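Local coordinates for SusD superfamily protein (Parabacteroides distasonis, PDB 3OTN) that probably binds nutrient glycans at the outer membrane, as SusD-family proteins do, for uptake into the cell, at residues 35-48 against 75-87. Residues are numbered along the deposited sequence; the frame is centred on the assembly and turned at random.
With ACT (acetate ion), chain E.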
loop_
_atom_site.group_PDB
_atom_site.type_symbol
_atom_site.label_atom_id
_atom_site.label_comp_id
_atom_site.label_asym_id
_atom_site.label_seq_id
_atom_site.Cartn_x
_atom_site.Cartn_y
_atom_site.Cartn_z
ATOM N N LYS A 35 3.923 9.072 5.059
ATOM C CA LYS A 35 4.485 10.203 5.731
ATOM C C LYS A 35 3.789 11.476 5.295
ATOM O O LYS A 35 3.282 11.581 4.161
ATOM C CB LYS A 35 5.992 10.318 5.469
ATOM C CG LYS A 35 6.391 10.694 4.041
ATOM C CD LYS A 35 7.890 11.012 3.947
ATOM C CE LYS A 35 8.175 12.128 2.964
ATOM N NZ LYS A 35 9.647 12.386 2.773
HETATM N N MSE A 36 3.865 12.466 6.173
HETATM C CA MSE A 36 3.295 13.776 5.911
HETATM C C MSE A 36 4.210 14.529 4.948
HETATM O O MSE A 36 5.448 14.434 5.046
HETATM C CB MSE A 36 3.126 14.571 7.179
HETATM C CG MSE A 36 2.208 13.931 8.220
HETATM SE SE MSE A 36 0.399 13.422 7.695
HETATM C CE MSE A 36 -0.261 15.218 7.133
ATOM N N THR A 37 3.584 15.253 4.031
ATOM C CA THR A 37 4.280 16.019 2.992
ATOM C C THR A 37 3.863 17.520 3.065
ATOM O O THR A 37 2.964 17.889 3.817
ATOM C CB THR A 37 4.029 15.391 1.571
ATOM O OG1 THR A 37 2.627 15.341 1.311
ATOM C CG2 THR A 37 4.621 13.976 1.469
ATOM N N PRO A 38 4.543 18.398 2.323
ATOM C CA PRO A 38 4.189 19.841 2.432
ATOM C C PRO A 38 2.778 20.090 1.998
ATOM O O PRO A 38 2.344 19.507 1.022
ATOM C CB PRO A 38 5.152 20.504 1.460
ATOM C CG PRO A 38 6.326 19.663 1.499
ATOM C CD PRO A 38 5.829 18.218 1.653
ATOM N N GLY A 39 2.067 20.948 2.722
ATOM C CA GLY A 39 0.660 21.183 2.480
ATOM C C GLY A 39 -0.090 20.858 3.755
ATOM O O GLY A 39 0.526 20.428 4.722
ATOM N N TRP A 40 -1.408 21.007 3.747
ATOM C CA TRP A 40 -2.190 20.712 4.928
ATOM C C TRP A 40 -2.862 19.402 4.714
ATOM O O TRP A 40 -3.611 19.225 3.747
ATOM C CB TRP A 40 -3.263 21.766 5.185
ATOM C CG TRP A 40 -3.895 21.702 6.567
ATOM C CD1 TRP A 40 -3.271 21.753 7.812
ATOM C CD2 TRP A 40 -5.285 21.579 6.826
ATOM N NE1 TRP A 40 -4.216 21.664 8.814
ATOM C CE2 TRP A 40 -5.459 21.557 8.236
ATOM C CE3 TRP A 40 -6.406 21.478 6.005
ATOM C CZ2 TRP A 40 -6.720 21.440 8.825
ATOM C CZ3 TRP A 40 -7.641 21.355 6.574
ATOM C CH2 TRP A 40 -7.799 21.345 7.975
ATOM N N GLY A 41 -2.604 18.475 5.626
ATOM C CA GLY A 41 -3.173 17.152 5.492
ATOM C C GLY A 41 -2.701 16.439 4.242
ATOM O O GLY A 41 -3.432 15.670 3.694
ATOM N N CYS A 42 -1.467 16.688 3.807
ATOM C CA CYS A 42 -0.886 16.007 2.624
ATOM C C CYS A 42 0.012 14.865 3.112
ATOM O O CYS A 42 0.793 15.018 4.043
ATOM C CB CYS A 42 -0.058 16.991 1.778
ATOM S SG CYS A 42 -1.089 18.261 0.987
ATOM N N ASN A 43 -0.094 13.732 2.463
ATOM C CA ASN A 43 0.620 12.518 2.872
ATOM C C ASN A 43 0.795 11.708 1.633
ATOM O O ASN A 43 -0.092 11.729 0.776
ATOM C CB ASN A 43 -0.206 11.776 3.928
ATOM C CG ASN A 43 0.499 10.511 4.482
ATOM O OD1 ASN A 43 0.756 9.565 3.754
ATOM N ND2 ASN A 43 0.811 10.514 5.789
ATOM N N THR A 44 1.912 10.970 1.563
ATOM C CA THR A 44 2.248 10.132 0.425
ATOM C C THR A 44 1.144 9.120 0.070
ATOM O O THR A 44 0.983 8.769 -1.122
ATOM C CB THR A 44 3.591 9.390 0.619
ATOM O OG1 THR A 44 3.597 8.779 1.925
ATOM C CG2 THR A 44 4.775 10.336 0.453
ATOM N N ILE A 45 0.391 8.656 1.068
ATOM C CA ILE A 45 -0.686 7.691 0.810
ATOM C C ILE A 45 -1.781 8.209 -0.103
ATOM O O ILE A 45 -2.473 7.414 -0.749
ATOM C CB ILE A 45 -1.362 7.117 2.083
ATOM C CG1 ILE A 45 -2.208 8.164 2.833
ATOM C CG2 ILE A 45 -0.324 6.422 2.987
ATOM C CD1 ILE A 45 -2.962 7.543 4.042
ATOM N N LEU A 46 -1.923 9.532 -0.183
ATOM C CA LEU A 46 -2.970 10.121 -0.993
ATOM C C LEU A 46 -2.776 9.909 -2.482
ATOM O O LEU A 46 -3.785 9.845 -3.200
ATOM C CB LEU A 46 -3.151 11.617 -0.691
ATOM C CG LEU A 46 -3.522 12.050 0.715
ATOM C CD1 LEU A 46 -3.472 13.549 0.835
ATOM C CD2 LEU A 46 -4.907 11.510 1.177
ATOM N N LEU A 47 -1.522 9.805 -2.945
ATOM C CA LEU A 47 -1.228 9.611 -4.376
ATOM C C LEU A 47 -1.935 8.387 -4.927
ATOM O O LEU A 47 -2.442 8.406 -6.059
ATOM C CB LEU A 47 0.290 9.452 -4.642
ATOM C CG LEU A 47 0.732 9.344 -6.128
ATOM C CD1 LEU A 47 0.387 10.611 -6.935
ATOM C CD2 LEU A 47 2.239 9.043 -6.268
ATOM N N LEU A 48 -1.948 7.330 -4.118
ATOM C CA LEU A 48 -2.506 6.039 -4.506
ATOM C C LEU A 48 -3.996 5.903 -4.229
ATOM O O LEU A 48 -4.577 4.890 -4.574
ATOM C CB LEU A 48 -1.732 4.912 -3.831
ATOM C CG LEU A 48 -0.201 4.899 -4.006
ATOM C CD1 LEU A 48 0.395 3.748 -3.214
ATOM C CD2 LEU A 48 0.214 4.819 -5.460
ATOM N N ARG A 75 4.137 19.028 -11.966
ATOM C CA ARG A 75 4.142 19.844 -10.742
ATOM C C ARG A 75 3.168 19.347 -9.651
ATOM O O ARG A 75 3.108 19.943 -8.581
ATOM C CB ARG A 75 3.786 21.289 -11.070
ATOM C CG ARG A 75 4.859 22.021 -11.799
ATOM C CD ARG A 75 4.345 23.393 -12.229
ATOM N NE ARG A 75 5.367 24.092 -12.980
ATOM C CZ ARG A 75 6.408 24.730 -12.449
ATOM N NH1 ARG A 75 6.573 24.819 -11.127
ATOM N NH2 ARG A 75 7.261 25.337 -13.256
ATOM N N SER A 76 2.406 18.288 -9.898
ATOM C CA SER A 76 1.470 17.792 -8.855
ATOM C C SER A 76 2.182 17.339 -7.571
ATOM O O SER A 76 3.369 17.020 -7.554
ATOM C CB SER A 76 0.579 16.694 -9.417
ATOM O OG SER A 76 -0.308 17.270 -10.399
ATOM N N LEU A 77 1.451 17.360 -6.477
ATOM C CA LEU A 77 1.961 16.901 -5.206
ATOM C C LEU A 77 2.258 15.403 -5.171
ATOM O O LEU A 77 1.833 14.627 -6.047
ATOM C CB LEU A 77 0.965 17.276 -4.097
ATOM C CG LEU A 77 0.697 18.768 -3.868
ATOM C CD1 LEU A 77 -0.339 18.956 -2.788
ATOM C CD2 LEU A 77 1.997 19.507 -3.531
ATOM N N TYR A 78 2.992 15.008 -4.129
ATOM C CA TYR A 78 3.313 13.612 -3.776
ATOM C C TYR A 78 4.362 12.938 -4.624
ATOM O O TYR A 78 5.178 12.186 -4.098
ATOM C CB TYR A 78 2.047 12.734 -3.688
ATOM C CG TYR A 78 0.884 13.460 -3.086
ATOM C CD1 TYR A 78 0.994 14.012 -1.825
ATOM C CD2 TYR A 78 -0.302 13.680 -3.802
ATOM C CE1 TYR A 78 -0.025 14.740 -1.263
ATOM C CE2 TYR A 78 -1.375 14.424 -3.223
ATOM C CZ TYR A 78 -1.212 14.944 -1.941
ATOM O OH TYR A 78 -2.201 15.695 -1.306
ATOM N N ILE A 79 4.315 13.130 -5.945
ATOM C CA ILE A 79 5.203 12.442 -6.844
ATOM C C ILE A 79 6.702 12.727 -6.523
ATOM O O ILE A 79 7.531 11.833 -6.636
ATOM C CB ILE A 79 4.867 12.688 -8.359
ATOM C CG1 ILE A 79 4.982 14.175 -8.724
ATOM C CG2 ILE A 79 3.460 12.102 -8.723
ATOM C CD1 ILE A 79 4.666 14.485 -10.154
ATOM N N GLU A 80 7.047 13.945 -6.114
ATOM C CA GLU A 80 8.432 14.263 -5.734
ATOM C C GLU A 80 8.894 13.436 -4.548
ATOM O O GLU A 80 10.016 12.941 -4.529
ATOM C CB GLU A 80 8.591 15.750 -5.371
ATOM C CG GLU A 80 8.779 16.610 -6.553
ATOM C CD GLU A 80 8.755 18.084 -6.224
ATOM O OE1 GLU A 80 7.685 18.600 -5.808
ATOM O OE2 GLU A 80 9.801 18.716 -6.445
ATOM N N ASP A 81 8.022 13.319 -3.547
ATOM C CA ASP A 81 8.348 12.613 -2.297
ATOM C C ASP A 81 8.568 11.130 -2.582
ATOM O O ASP A 81 9.504 10.524 -2.074
ATOM C CB ASP A 81 7.214 12.793 -1.273
ATOM C CG ASP A 81 6.866 14.266 -1.058
ATOM O OD1 ASP A 81 7.512 14.886 -0.211
ATOM O OD2 ASP A 81 6.018 14.813 -1.797
ATOM N N TRP A 82 7.692 10.573 -3.410
ATOM C CA TRP A 82 7.777 9.178 -3.762
ATOM C C TRP A 82 9.050 8.888 -4.534
ATOM O O TRP A 82 9.731 7.924 -4.211
ATOM C CB TRP A 82 6.571 8.695 -4.558
ATOM C CG TRP A 82 5.388 8.316 -3.745
ATOM C CD1 TRP A 82 4.283 9.078 -3.489
ATOM C CD2 TRP A 82 5.156 7.059 -3.127
ATOM N NE1 TRP A 82 3.382 8.379 -2.723
ATOM C CE2 TRP A 82 3.898 7.131 -2.483
ATOM C CE3 TRP A 82 5.890 5.884 -3.036
ATOM C CZ2 TRP A 82 3.351 6.052 -1.778
ATOM C CZ3 TRP A 82 5.355 4.812 -2.309
ATOM C CH2 TRP A 82 4.082 4.902 -1.718
ATOM N N TRP A 83 9.378 9.725 -5.518
ATOM C CA TRP A 83 10.602 9.518 -6.307
ATOM C C TRP A 83 11.880 9.672 -5.468
ATOM O O TRP A 83 12.720 8.814 -5.466
ATOM C CB TRP A 83 10.649 10.511 -7.467
ATOM C CG TRP A 83 11.776 10.318 -8.415
ATOM C CD1 TRP A 83 13.044 10.804 -8.297
ATOM C CD2 TRP A 83 11.721 9.631 -9.647
ATOM N NE1 TRP A 83 13.802 10.444 -9.387
ATOM C CE2 TRP A 83 13.019 9.706 -10.233
ATOM C CE3 TRP A 83 10.715 8.922 -10.317
ATOM C CZ2 TRP A 83 13.317 9.115 -11.465
ATOM C CZ3 TRP A 83 11.016 8.321 -11.556
ATOM C CH2 TRP A 83 12.305 8.440 -12.116
ATOM N N GLN A 84 12.006 10.786 -4.784
ATOM C CA GLN A 84 13.220 11.093 -4.024
ATOM C C GLN A 84 13.455 10.094 -2.890
ATOM O O GLN A 84 14.590 9.635 -2.706
ATOM C CB GLN A 84 13.169 12.511 -3.469
ATOM C CG GLN A 84 13.177 13.574 -4.525
ATOM C CD GLN A 84 13.026 14.995 -3.971
ATOM O OE1 GLN A 84 12.956 15.213 -2.756
ATOM N NE2 GLN A 84 12.996 15.969 -4.876
ATOM N N ASP A 85 12.399 9.718 -2.167
ATOM C CA ASP A 85 12.602 8.834 -1.004
ATOM C C ASP A 85 12.819 7.402 -1.404
ATOM O O ASP A 85 13.602 6.747 -0.760
ATOM C CB ASP A 85 11.429 8.844 -0.032
ATOM C CG ASP A 85 11.318 10.145 0.750
ATOM O OD1 ASP A 85 12.193 11.049 0.649
ATOM O OD2 ASP A 85 10.299 10.262 1.442
ATOM N N CYS A 86 12.107 6.908 -2.431
ATOM C CA CYS A 86 12.404 5.582 -2.971
ATOM C C CYS A 86 13.847 5.514 -3.447
ATOM O O CYS A 86 14.574 4.565 -3.112
ATOM C CB CYS A 86 11.428 5.155 -4.084
ATOM S SG CYS A 86 9.790 4.677 -3.406
ATOM N N TYR A 87 14.288 6.516 -4.203
ATOM C CA TYR A 87 15.676 6.508 -4.669
ATOM C C TYR A 87 16.687 6.683 -3.531
ATOM O O TYR A 87 17.741 6.034 -3.568
ATOM C CB TYR A 87 15.933 7.462 -5.859
ATOM C CG TYR A 87 15.657 6.729 -7.159
ATOM C CD1 TYR A 87 16.462 5.688 -7.575
ATOM C CD2 TYR A 87 14.528 7.017 -7.905
ATOM C CE1 TYR A 87 16.171 4.979 -8.738
ATOM C CE2 TYR A 87 14.249 6.346 -9.064
ATOM C CZ TYR A 87 15.056 5.313 -9.471
ATOM O OH TYR A 87 14.707 4.629 -10.626
HETATM C C ACT E . 17.149 9.228 -9.853
HETATM O O ACT E . 16.469 9.969 -10.611
HETATM O OXT ACT E . 17.723 9.703 -8.821
HETATM C CH3 ACT E . 17.271 7.792 -10.168
#
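W82, in the first turn of helix 79-100, and Y78, its N-cap residue, carry this contact against the hairpin 36-43 and the turn 44-47 that follows. The W82 indole meets T44 with its nitrogen edge. W82 NE1 donates to T44 O at 2.9 Å, with the oxygen close to the ring plane. The donor is tilted 34° from the carbonyl plane. L47 N reaches the same oxygen from the opposite face, so two bonds grip it. T44 CG2 lies over the five-membered ring of W82, 4.3 Å from its centroid, a CH-pi contact. L47 has CG anti to its backbone N (chi1 -176°), which carries L47 CD2 to 3.4 Å from W82 CD1 and CD1 against I79 CG2. L47 and W82 also touch I132 of helix 108-133.

Y78 lays its ring into the hairpin. L46 CB sits over one face, near the rim, and L77 CB covers the centre of the other. T37 OG1 and C42 CB lie at the edge. C42 SG makes an oblique sulfur-aromatic contact, 3.6 Å from Y78 OH. That hydroxyl is hydrogen-bonded to S62 O.

At the outer side, K35 stretches across to D85. K35 NZ is 2.6 Å from D85 OD2 and uses its syn lone pair, in a salt bridge. D81 CG is 3.4 Å from T37 CG2. D81 OD1 is 4.4 Å from K35 NZ, too far for a salt bridge. Both acids probably stabilise the lysine charge. Within this SusD-like region, the contact thus combines two aromatic rings packed against mainly aliphatic side chains, an indole bond that satisfies a buried carbonyl, and a charged pair that ties hairpin to helix.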